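Local coordinates for nuclear import protein MOG1 (Saccharomyces cerevisiae, PDB 1EQ6) that takes part in Ran-GTPase-dependent nuclear protein import and poly(A)+ mRNA export and binds the GTPase GSP1, at residues K5-Y10 and E36-S41; A13-V18 and K179-D184; V17-F22 and F48-A53. One frame throughout, in Å; residues are numbered along the deposited sequence.

Interaction 1: residues K5-Y10 and E36-S41; sequences KEVELY and EVYVNS
One face of the Tyr10 ring carries the CG methylene of Glu36, which stands 3.8 Å from the ring centroid and nearly along the ring normal, a CH-pi contact displaced toward the rim. The hydroxyl of Tyr10 is hydrogen-bonded to Thr34 O. The Tyr38 ring is met obliquely: Leu9 CD2 lies 4.0 Å from its CE1, and Val7 CG1 approaches CE2 at 4.3 Å. Glu36 does two jobs with one side chain. The methylene rests on the tyrosine while a turn about CB-CG brings the carboxylate, its plane 59° from the ring, to the backbone of Tyr10. There OE2 accepts the amide of Tyr10, N to OE2 2.7 Å at an N-H...O angle of 155°, through its anti lone pair. A glutamate thus suits a place that needs an acceptor for the Tyr10 amide and an aliphatic stem against a ring face. The hydroxyl of Tyr38 reaches Glu8 indirectly, through a water 2.5 Å from OH that donates to Glu8 O. Were Tyr10 replaced by an alanine, Glu36 CG would probably lose its aromatic cover and Thr34 O its hydroxyl mate. The N-to-C directions of segments 5-9 and 36-40 differ by 145°, and their axes come no closer than 9.3 Å; no backbone-to-backbone bond joins them, and side chains, one of them taking a backbone amide, bridge the gap. Strand 5-9 pairs with strand 14-18, whereas Glu36 and Tyr38 pair with Val60 and Ile58 of strand 57-64, whose Val60 also touches Leu9 and Tyr10.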
loop_
_atom_site.group_PDB
_atom_site.type_symbol
_atom_site.label_atom_id
_atom_site.label_comp_id
_atom_site.label_asym_id
_atom_site.label_seq_id
_atom_site.Cartn_x
_atom_site.Cartn_y
_atom_site.Cartn_z
ATOM N N LYS A 5 6.029 13.692 4.851
ATOM C CA LYS A 5 5.623 15.010 4.392
ATOM C C LYS A 5 4.319 14.971 3.599
ATOM O O LYS A 5 4.054 14.036 2.849
ATOM C CB LYS A 5 6.714 15.640 3.515
ATOM C CG LYS A 5 8.088 15.825 4.197
ATOM C CD LYS A 5 8.935 16.857 3.420
ATOM C CE LYS A 5 10.319 17.083 4.023
ATOM N NZ LYS A 5 10.891 18.402 3.583
ATOM N N GLU A 6 3.520 16.014 3.754
ATOM C CA GLU A 6 2.256 16.109 3.063
ATOM C C GLU A 6 2.472 16.334 1.566
ATOM O O GLU A 6 3.380 17.062 1.154
ATOM C CB GLU A 6 1.441 17.252 3.665
ATOM C CG GLU A 6 0.248 17.652 2.854
ATOM C CD GLU A 6 -0.252 19.021 3.270
ATOM O OE1 GLU A 6 0.562 19.976 3.281
ATOM O OE2 GLU A 6 -1.444 19.145 3.577
ATOM N N VAL A 7 1.667 15.660 0.753
ATOM C CA VAL A 7 1.755 15.818 -0.678
ATOM C C VAL A 7 0.352 16.004 -1.229
ATOM O O VAL A 7 -0.627 15.568 -0.631
ATOM C CB VAL A 7 2.409 14.591 -1.405
ATOM C CG1 VAL A 7 3.896 14.525 -1.085
ATOM C CG2 VAL A 7 1.706 13.290 -1.016
ATOM N N GLU A 8 0.262 16.689 -2.361
ATOM C CA GLU A 8 -1.026 16.893 -2.993
ATOM C C GLU A 8 -1.186 15.824 -4.054
ATOM O O GLU A 8 -0.269 15.589 -4.842
ATOM C CB GLU A 8 -1.106 18.264 -3.674
ATOM C CG GLU A 8 -1.116 19.469 -2.736
ATOM C CD GLU A 8 -1.570 20.739 -3.459
ATOM O OE1 GLU A 8 -1.543 20.762 -4.714
ATOM O OE2 GLU A 8 -1.940 21.710 -2.773
ATOM N N LEU A 9 -2.354 15.180 -4.072
ATOM C CA LEU A 9 -2.661 14.153 -5.067
ATOM C C LEU A 9 -3.794 14.670 -5.967
ATOM O O LEU A 9 -4.552 15.561 -5.574
ATOM C CB LEU A 9 -3.159 12.874 -4.382
ATOM C CG LEU A 9 -2.233 12.197 -3.363
ATOM C CD1 LEU A 9 -2.787 10.817 -3.057
ATOM C CD2 LEU A 9 -0.819 12.094 -3.923
ATOM N N TYR A 10 -3.902 14.087 -7.154
ATOM C CA TYR A 10 -4.966 14.421 -8.107
ATOM C C TYR A 10 -5.186 15.936 -8.249
ATOM O O TYR A 10 -6.279 16.450 -8.010
ATOM C CB TYR A 10 -6.257 13.709 -7.676
ATOM C CG TYR A 10 -6.048 12.199 -7.475
ATOM C CD1 TYR A 10 -5.887 11.647 -6.202
ATOM C CD2 TYR A 10 -5.943 11.344 -8.572
ATOM C CE1 TYR A 10 -5.612 10.252 -6.027
ATOM C CE2 TYR A 10 -5.669 9.968 -8.413
ATOM C CZ TYR A 10 -5.503 9.431 -7.131
ATOM O OH TYR A 10 -5.205 8.077 -7.000
ATOM N N GLU A 36 -1.777 7.663 -8.346
ATOM C CA GLU A 36 -0.658 8.520 -7.979
ATOM C C GLU A 36 0.372 7.452 -7.559
ATOM O O GLU A 36 0.023 6.474 -6.878
ATOM C CB GLU A 36 -1.016 9.477 -6.846
ATOM C CG GLU A 36 -1.977 10.576 -7.281
ATOM C CD GLU A 36 -1.359 11.624 -8.249
ATOM O OE1 GLU A 36 -0.259 11.415 -8.823
ATOM O OE2 GLU A 36 -2.006 12.670 -8.441
ATOM N N VAL A 37 1.616 7.612 -7.995
ATOM C CA VAL A 37 2.656 6.611 -7.720
ATOM C C VAL A 37 3.898 7.320 -7.227
ATOM O O VAL A 37 4.347 8.281 -7.839
ATOM C CB VAL A 37 3.039 5.827 -9.008
ATOM C CG1 VAL A 37 4.166 4.804 -8.706
ATOM C CG2 VAL A 37 1.770 5.118 -9.617
ATOM N N TYR A 38 4.430 6.846 -6.108
ATOM C CA TYR A 38 5.637 7.418 -5.508
ATOM C C TYR A 38 6.607 6.294 -5.254
ATOM O O TYR A 38 6.208 5.268 -4.709
ATOM C CB TYR A 38 5.305 8.130 -4.180
ATOM C CG TYR A 38 4.688 9.503 -4.360
ATOM C CD1 TYR A 38 3.365 9.642 -4.768
ATOM C CD2 TYR A 38 5.439 10.663 -4.136
ATOM C CE1 TYR A 38 2.801 10.898 -4.957
ATOM C CE2 TYR A 38 4.882 11.930 -4.313
ATOM C CZ TYR A 38 3.560 12.035 -4.729
ATOM O OH TYR A 38 2.991 13.272 -4.944
ATOM N N VAL A 39 7.873 6.475 -5.655
ATOM C CA VAL A 39 8.874 5.441 -5.458
ATOM C C VAL A 39 10.028 5.976 -4.624
ATOM O O VAL A 39 10.382 7.159 -4.707
ATOM C CB VAL A 39 9.428 4.897 -6.816
ATOM C CG1 VAL A 39 8.266 4.365 -7.678
ATOM C CG2 VAL A 39 10.170 6.015 -7.583
ATOM N N ASN A 40 10.598 5.099 -3.815
ATOM C CA ASN A 40 11.731 5.459 -2.964
ATOM C C ASN A 40 12.945 5.758 -3.863
ATOM O O ASN A 40 13.436 4.870 -4.559
ATOM C CB ASN A 40 12.057 4.288 -2.021
ATOM C CG ASN A 40 13.079 4.671 -0.958
ATOM O OD1 ASN A 40 13.964 5.488 -1.219
ATOM N ND2 ASN A 40 12.962 4.093 0.232
ATOM N N SER A 41 13.436 6.996 -3.839
ATOM C CA SER A 41 14.588 7.357 -4.668
ATOM C C SER A 41 15.840 7.651 -3.837
ATOM O O SER A 41 16.790 8.261 -4.330
ATOM C CB SER A 41 14.248 8.571 -5.546
ATOM O OG SER A 41 13.871 9.688 -4.742
HETATM O O HOH W 1 1.003 13.813 -6.396
#

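Interaction 2: residues A13-V18 and K179-D184; sequences AITTVV and KFHVVD
Ala13 O takes two amides at once, from Val183 N at 2.6 Å and Asp184 N at 2.9 Å; the second bond is the straighter, 155° at the hydrogen against 133°. Further along, Thr15 and His181 form an antiparallel hydrogen-bonded pair, closed by Thr15 N to His181 O and His181 N to Thr15 O, both 2.9 Å. Between these links Ile14 and Val182 make a non-hydrogen-bonded pair whose side chains share a face, CG1 of the isoleucine lying alongside CG2 of the valine. Ile14 CG2 also sits over one face of the Phe180 ring, 4.0 Å from its centroid. The Phe180 ring swings clear of its own amide (chi1 -166°) and lies against the isoleucine, whose branched aliphatic chain can meet ring and valine together. On the opposite face of the sheet lie Thr15 and His181; Thr15 OG1 is near the plane of the imidazole at its edge and shares a water with Lys179 O, which accepts from that water. Beyond, Val17 CG1 leans on Lys179 CD at 3.6 Å, the long extended lysine supplying methylenes here while its NZ pairs with Glu175. In a second shell, which probably helps to place the strand, Thr16 OG1 bonds to Met176 O in helix 164-178, and Ala13 with Ile14 forms a classic beta bulge opposite Leu9. Strand 181-182, which starts soon after that helix ends, is an outermost strand of the three-stranded antiparallel sheet, with 14-18 in the middle and 5-9 beyond, while Phe180 and Val182 reach Ile132 and Leu134 of strand 125-134.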
loop_
_atom_site.group_PDB
_atom_site.type_symbol
_atom_site.label_atom_id
_atom_site.label_comp_id
_atom_site.label_asym_id
_atom_site.label_seq_id
_atom_site.Cartn_x
_atom_site.Cartn_y
_atom_site.Cartn_z
ATOM N N ALA A 13 -6.790 17.872 -5.164
ATOM C CA ALA A 13 -8.123 17.535 -4.676
ATOM C C ALA A 13 -8.045 16.660 -3.440
ATOM O O ALA A 13 -9.004 16.590 -2.650
ATOM C CB ALA A 13 -8.918 16.824 -5.758
ATOM N N ILE A 14 -6.894 16.026 -3.253
ATOM C CA ILE A 14 -6.671 15.114 -2.125
ATOM C C ILE A 14 -5.273 15.293 -1.536
ATOM O O ILE A 14 -4.317 15.599 -2.243
ATOM C CB ILE A 14 -6.822 13.626 -2.602
ATOM C CG1 ILE A 14 -8.293 13.295 -2.899
ATOM C CG2 ILE A 14 -6.326 12.650 -1.533
ATOM C CD1 ILE A 14 -8.470 11.904 -3.529
ATOM N N THR A 15 -5.148 15.126 -0.236
ATOM C CA THR A 15 -3.812 15.198 0.337
ATOM C C THR A 15 -3.595 13.974 1.208
ATOM O O THR A 15 -4.562 13.337 1.673
ATOM C CB THR A 15 -3.591 16.452 1.234
ATOM O OG1 THR A 15 -4.543 16.437 2.298
ATOM C CG2 THR A 15 -3.733 17.723 0.452
ATOM N N THR A 16 -2.321 13.637 1.395
ATOM C CA THR A 16 -1.916 12.571 2.292
ATOM C C THR A 16 -0.420 12.823 2.508
ATOM O O THR A 16 0.058 13.924 2.207
ATOM C CB THR A 16 -2.191 11.137 1.709
ATOM O OG1 THR A 16 -1.934 10.157 2.727
ATOM C CG2 THR A 16 -1.321 10.846 0.482
ATOM N N VAL A 17 0.308 11.848 3.048
ATOM C CA VAL A 17 1.752 12.003 3.262
ATOM C C VAL A 17 2.526 10.840 2.648
ATOM O O VAL A 17 1.956 9.767 2.426
ATOM C CB VAL A 17 2.126 12.033 4.781
ATOM C CG1 VAL A 17 1.529 13.270 5.465
ATOM C CG2 VAL A 17 1.610 10.760 5.467
ATOM N N VAL A 18 3.811 11.070 2.364
ATOM C CA VAL A 18 4.726 10.036 1.885
ATOM C C VAL A 18 6.053 10.342 2.580
ATOM O O VAL A 18 6.229 11.458 3.106
ATOM C CB VAL A 18 4.905 10.062 0.349
ATOM C CG1 VAL A 18 3.559 9.806 -0.317
ATOM C CG2 VAL A 18 5.486 11.366 -0.088
ATOM N N LYS A 179 -4.035 10.612 7.576
ATOM C CA LYS A 179 -3.930 11.968 7.026
ATOM C C LYS A 179 -4.541 12.129 5.640
ATOM O O LYS A 179 -4.299 13.130 4.956
ATOM C CB LYS A 179 -2.460 12.384 7.012
ATOM C CG LYS A 179 -1.918 12.545 8.429
ATOM C CD LYS A 179 -0.459 12.946 8.469
ATOM C CE LYS A 179 -0.070 13.308 9.903
ATOM N NZ LYS A 179 1.369 13.572 9.952
ATOM N N PHE A 180 -5.343 11.149 5.243
ATOM C CA PHE A 180 -5.990 11.175 3.941
ATOM C C PHE A 180 -7.144 12.169 3.980
ATOM O O PHE A 180 -8.024 12.049 4.822
ATOM C CB PHE A 180 -6.531 9.795 3.590
ATOM C CG PHE A 180 -6.921 9.653 2.147
ATOM C CD1 PHE A 180 -5.980 9.281 1.191
ATOM C CD2 PHE A 180 -8.236 9.853 1.752
ATOM C CE1 PHE A 180 -6.349 9.105 -0.162
ATOM C CE2 PHE A 180 -8.614 9.683 0.407
ATOM C CZ PHE A 180 -7.668 9.307 -0.547
ATOM N N HIS A 181 -7.139 13.144 3.074
ATOM C CA HIS A 181 -8.199 14.152 3.052
ATOM C C HIS A 181 -8.679 14.523 1.671
ATOM O O HIS A 181 -7.888 14.875 0.800
ATOM C CB HIS A 181 -7.749 15.438 3.750
ATOM C CG HIS A 181 -7.469 15.262 5.206
ATOM N ND1 HIS A 181 -8.413 14.783 6.093
ATOM C CD2 HIS A 181 -6.338 15.452 5.926
ATOM C CE1 HIS A 181 -7.872 14.681 7.293
ATOM N NE2 HIS A 181 -6.613 15.081 7.219
ATOM N N VAL A 182 -9.985 14.430 1.461
ATOM C CA VAL A 182 -10.529 14.854 0.189
ATOM C C VAL A 182 -10.801 16.353 0.381
ATOM O O VAL A 182 -11.704 16.753 1.119
ATOM C CB VAL A 182 -11.823 14.096 -0.176
ATOM C CG1 VAL A 182 -12.386 14.644 -1.483
ATOM C CG2 VAL A 182 -11.511 12.593 -0.348
ATOM N N VAL A 183 -9.963 17.164 -0.255
ATOM C CA VAL A 183 -10.030 18.621 -0.181
ATOM C C VAL A 183 -11.045 19.182 -1.173
ATOM O O VAL A 183 -11.686 20.202 -0.914
ATOM C CB VAL A 183 -8.643 19.241 -0.498
ATOM C CG1 VAL A 183 -8.679 20.762 -0.317
ATOM C CG2 VAL A 183 -7.575 18.614 0.404
ATOM N N ASP A 184 -11.200 18.514 -2.306
ATOM C CA ASP A 184 -12.131 18.997 -3.322
ATOM C C ASP A 184 -12.898 17.831 -3.914
ATOM O O ASP A 184 -12.363 17.072 -4.705
ATOM C CB ASP A 184 -11.349 19.750 -4.412
ATOM C CG ASP A 184 -12.226 20.156 -5.597
ATOM O OD1 ASP A 184 -13.465 20.172 -5.440
ATOM O OD2 ASP A 184 -11.670 20.469 -6.678
HETATM O O HOH W 2 -3.133 15.289 4.399
#

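Interaction 3: residues V17-F22 and F48-A53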
loop_
_atom_site.group_PDB
_atom_site.type_symbol
_atom_site.label_atom_id
_atom_site.label_comp_id
_atom_site.label_asym_id
_atom_site.label_seq_id
_atom_site.Cartn_x
_atom_site.Cartn_y
_atom_site.Cartn_z
ATOM N N VAL A 17 0.308 11.848 3.048
ATOM C CA VAL A 17 1.752 12.003 3.262
ATOM C C VAL A 17 2.526 10.840 2.648
ATOM O O VAL A 17 1.956 9.767 2.426
ATOM C CB VAL A 17 2.126 12.033 4.781
ATOM C CG1 VAL A 17 1.529 13.270 5.465
ATOM C CG2 VAL A 17 1.610 10.760 5.467
ATOM N N VAL A 18 3.811 11.070 2.364
ATOM C CA VAL A 18 4.726 10.036 1.885
ATOM C C VAL A 18 6.053 10.342 2.580
ATOM O O VAL A 18 6.229 11.458 3.106
ATOM C CB VAL A 18 4.905 10.062 0.349
ATOM C CG1 VAL A 18 3.559 9.806 -0.317
ATOM C CG2 VAL A 18 5.486 11.366 -0.088
ATOM N N PRO A 19 6.991 9.379 2.615
ATOM C CA PRO A 19 8.268 9.662 3.291
ATOM C C PRO A 19 9.196 10.579 2.532
ATOM O O PRO A 19 9.061 10.717 1.316
ATOM C CB PRO A 19 8.902 8.278 3.463
ATOM C CG PRO A 19 7.729 7.298 3.341
ATOM C CD PRO A 19 6.933 7.958 2.218
ATOM N N PRO A 20 10.137 11.238 3.235
ATOM C CA PRO A 20 11.024 12.098 2.442
ATOM C C PRO A 20 11.859 11.174 1.532
ATOM O O PRO A 20 12.043 9.989 1.838
ATOM C CB PRO A 20 11.875 12.842 3.509
ATOM C CG PRO A 20 11.746 11.991 4.754
ATOM C CD PRO A 20 10.294 11.488 4.682
ATOM N N GLY A 21 12.325 11.691 0.405
ATOM C CA GLY A 21 13.125 10.864 -0.493
ATOM C C GLY A 21 12.296 10.016 -1.456
ATOM O O GLY A 21 12.847 9.254 -2.257
ATOM N N PHE A 22 10.976 10.137 -1.361
ATOM C CA PHE A 22 10.069 9.420 -2.257
ATOM C C PHE A 22 9.665 10.402 -3.336
ATOM O O PHE A 22 9.218 11.515 -3.052
ATOM C CB PHE A 22 8.832 8.907 -1.508
ATOM C CG PHE A 22 9.026 7.557 -0.898
ATOM C CD1 PHE A 22 9.946 7.371 0.126
ATOM C CD2 PHE A 22 8.319 6.452 -1.379
ATOM C CE1 PHE A 22 10.162 6.114 0.656
ATOM C CE2 PHE A 22 8.529 5.172 -0.852
ATOM C CZ PHE A 22 9.439 4.990 0.155
ATOM N N PHE A 48 17.866 7.502 6.981
ATOM C CA PHE A 48 16.932 8.172 7.862
ATOM C C PHE A 48 16.633 7.258 9.047
ATOM O O PHE A 48 17.272 6.222 9.227
ATOM C CB PHE A 48 15.647 8.477 7.074
ATOM C CG PHE A 48 15.895 9.115 5.714
ATOM C CD1 PHE A 48 16.770 8.534 4.795
ATOM C CD2 PHE A 48 15.263 10.301 5.361
ATOM C CE1 PHE A 48 17.010 9.125 3.557
ATOM C CE2 PHE A 48 15.500 10.896 4.124
ATOM C CZ PHE A 48 16.374 10.308 3.224
ATOM N N GLU A 49 15.673 7.641 9.869
ATOM C CA GLU A 49 15.315 6.808 11.008
ATOM C C GLU A 49 13.907 6.281 10.775
ATOM O O GLU A 49 13.196 5.893 11.705
ATOM C CB GLU A 49 15.407 7.619 12.299
ATOM C CG GLU A 49 16.830 8.077 12.607
ATOM C CD GLU A 49 17.836 6.928 12.595
ATOM O OE1 GLU A 49 17.401 5.754 12.593
ATOM O OE2 GLU A 49 19.059 7.194 12.600
ATOM N N ASP A 50 13.546 6.275 9.493
ATOM C CA ASP A 50 12.265 5.830 8.960
ATOM C C ASP A 50 12.080 4.336 9.138
ATOM O O ASP A 50 10.970 3.867 9.334
ATOM C CB ASP A 50 12.220 6.103 7.439
ATOM C CG ASP A 50 11.767 7.501 7.093
ATOM O OD1 ASP A 50 12.137 8.478 7.792
ATOM O OD2 ASP A 50 11.048 7.632 6.098
ATOM N N GLY A 51 13.177 3.590 9.021
ATOM C CA GLY A 51 13.103 2.144 9.097
ATOM C C GLY A 51 12.897 1.611 7.680
ATOM O O GLY A 51 12.787 0.401 7.457
ATOM N N LEU A 52 12.835 2.528 6.715
ATOM C CA LEU A 52 12.643 2.172 5.306
ATOM C C LEU A 52 13.998 1.948 4.665
ATOM O O LEU A 52 15.036 2.365 5.213
ATOM C CB LEU A 52 11.898 3.300 4.566
ATOM C CG LEU A 52 10.498 3.635 5.098
ATOM C CD1 LEU A 52 9.857 4.692 4.237
ATOM C CD2 LEU A 52 9.609 2.359 5.108
ATOM N N ALA A 53 14.006 1.280 3.517
ATOM C CA ALA A 53 15.248 1.028 2.804
ATOM C C ALA A 53 15.298 1.949 1.586
ATOM O O ALA A 53 15.169 3.157 1.740
ATOM C CB ALA A 53 15.337 -0.442 2.402
#
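A type II beta turn, Pro19 to Phe22, carries the chain out of strand 14-18 toward strand 22-24, and its two prolines face the loop 48-53 that precedes strand 57-64. No hydrogen bond crosses this contact; it is built mostly from aliphatic and aromatic carbon. Leu52 CD1 is the methyl that does most of the touching: it meets Pro19 CG at 3.5 Å, tighter than usual for two carbons, and Phe22 CE1 at 3.9 Å. The leucine crosses both partners at roughly a right angle, and a single branch serves proline and phenylalanine together. Pro20 meets the other aromatic residue, CG lying 3.9 Å from Phe48 CD2 in an oblique approach.

The sequence fits the turn. Pro20 occupies the second position, where phi is -66° and a proline ring costs nothing, and Gly21 the third, where phi is 85° and a CB would be jammed against the carbonyl O of Pro20. The closing bond, Phe22 N to Pro19 O, is weak at 3.3 Å, but the turn is also packed against the Phe22 ring: Pro19 CD rests over one face, and Pro20 O lies in plane at the edge.

Asp50 OD2 comes within 3.5 Å of Pro19 CB, yet its polar partner is Arg42, which forms a salt bridge with it. The same arginine donates to Pro20 O and makes a cation-pi contact with Phe48, probably helping to hold the aspartate, the turn and the aromatic ring in mutual position. On the helical side, Pro19 touches Leu172 and Leu52 touches Val169, both of helix 164-178.

Strand 14-18 ties the three contacts together. Interaction 1 uses its sheet neighbour 5-9, interaction 2 its other neighbour 181-182, and interaction 3 the turn that follows it, sharing Val17 and Val18 with interaction 2. Centres of interactions 1 and 2 are about 11 Å apart, those of 1 and 3 about 12 Å, and those of 2 and 3 about 18 Å. Along the chain, segments of interaction 1 alternate with those of each other contact. Interaction 1 sets the small three-stranded sheet against strand 35-40 of the seven-stranded one, interaction 2 brings the C-terminal region back to the N-terminal strands, and interaction 3 packs the connection between the sheets against a loop.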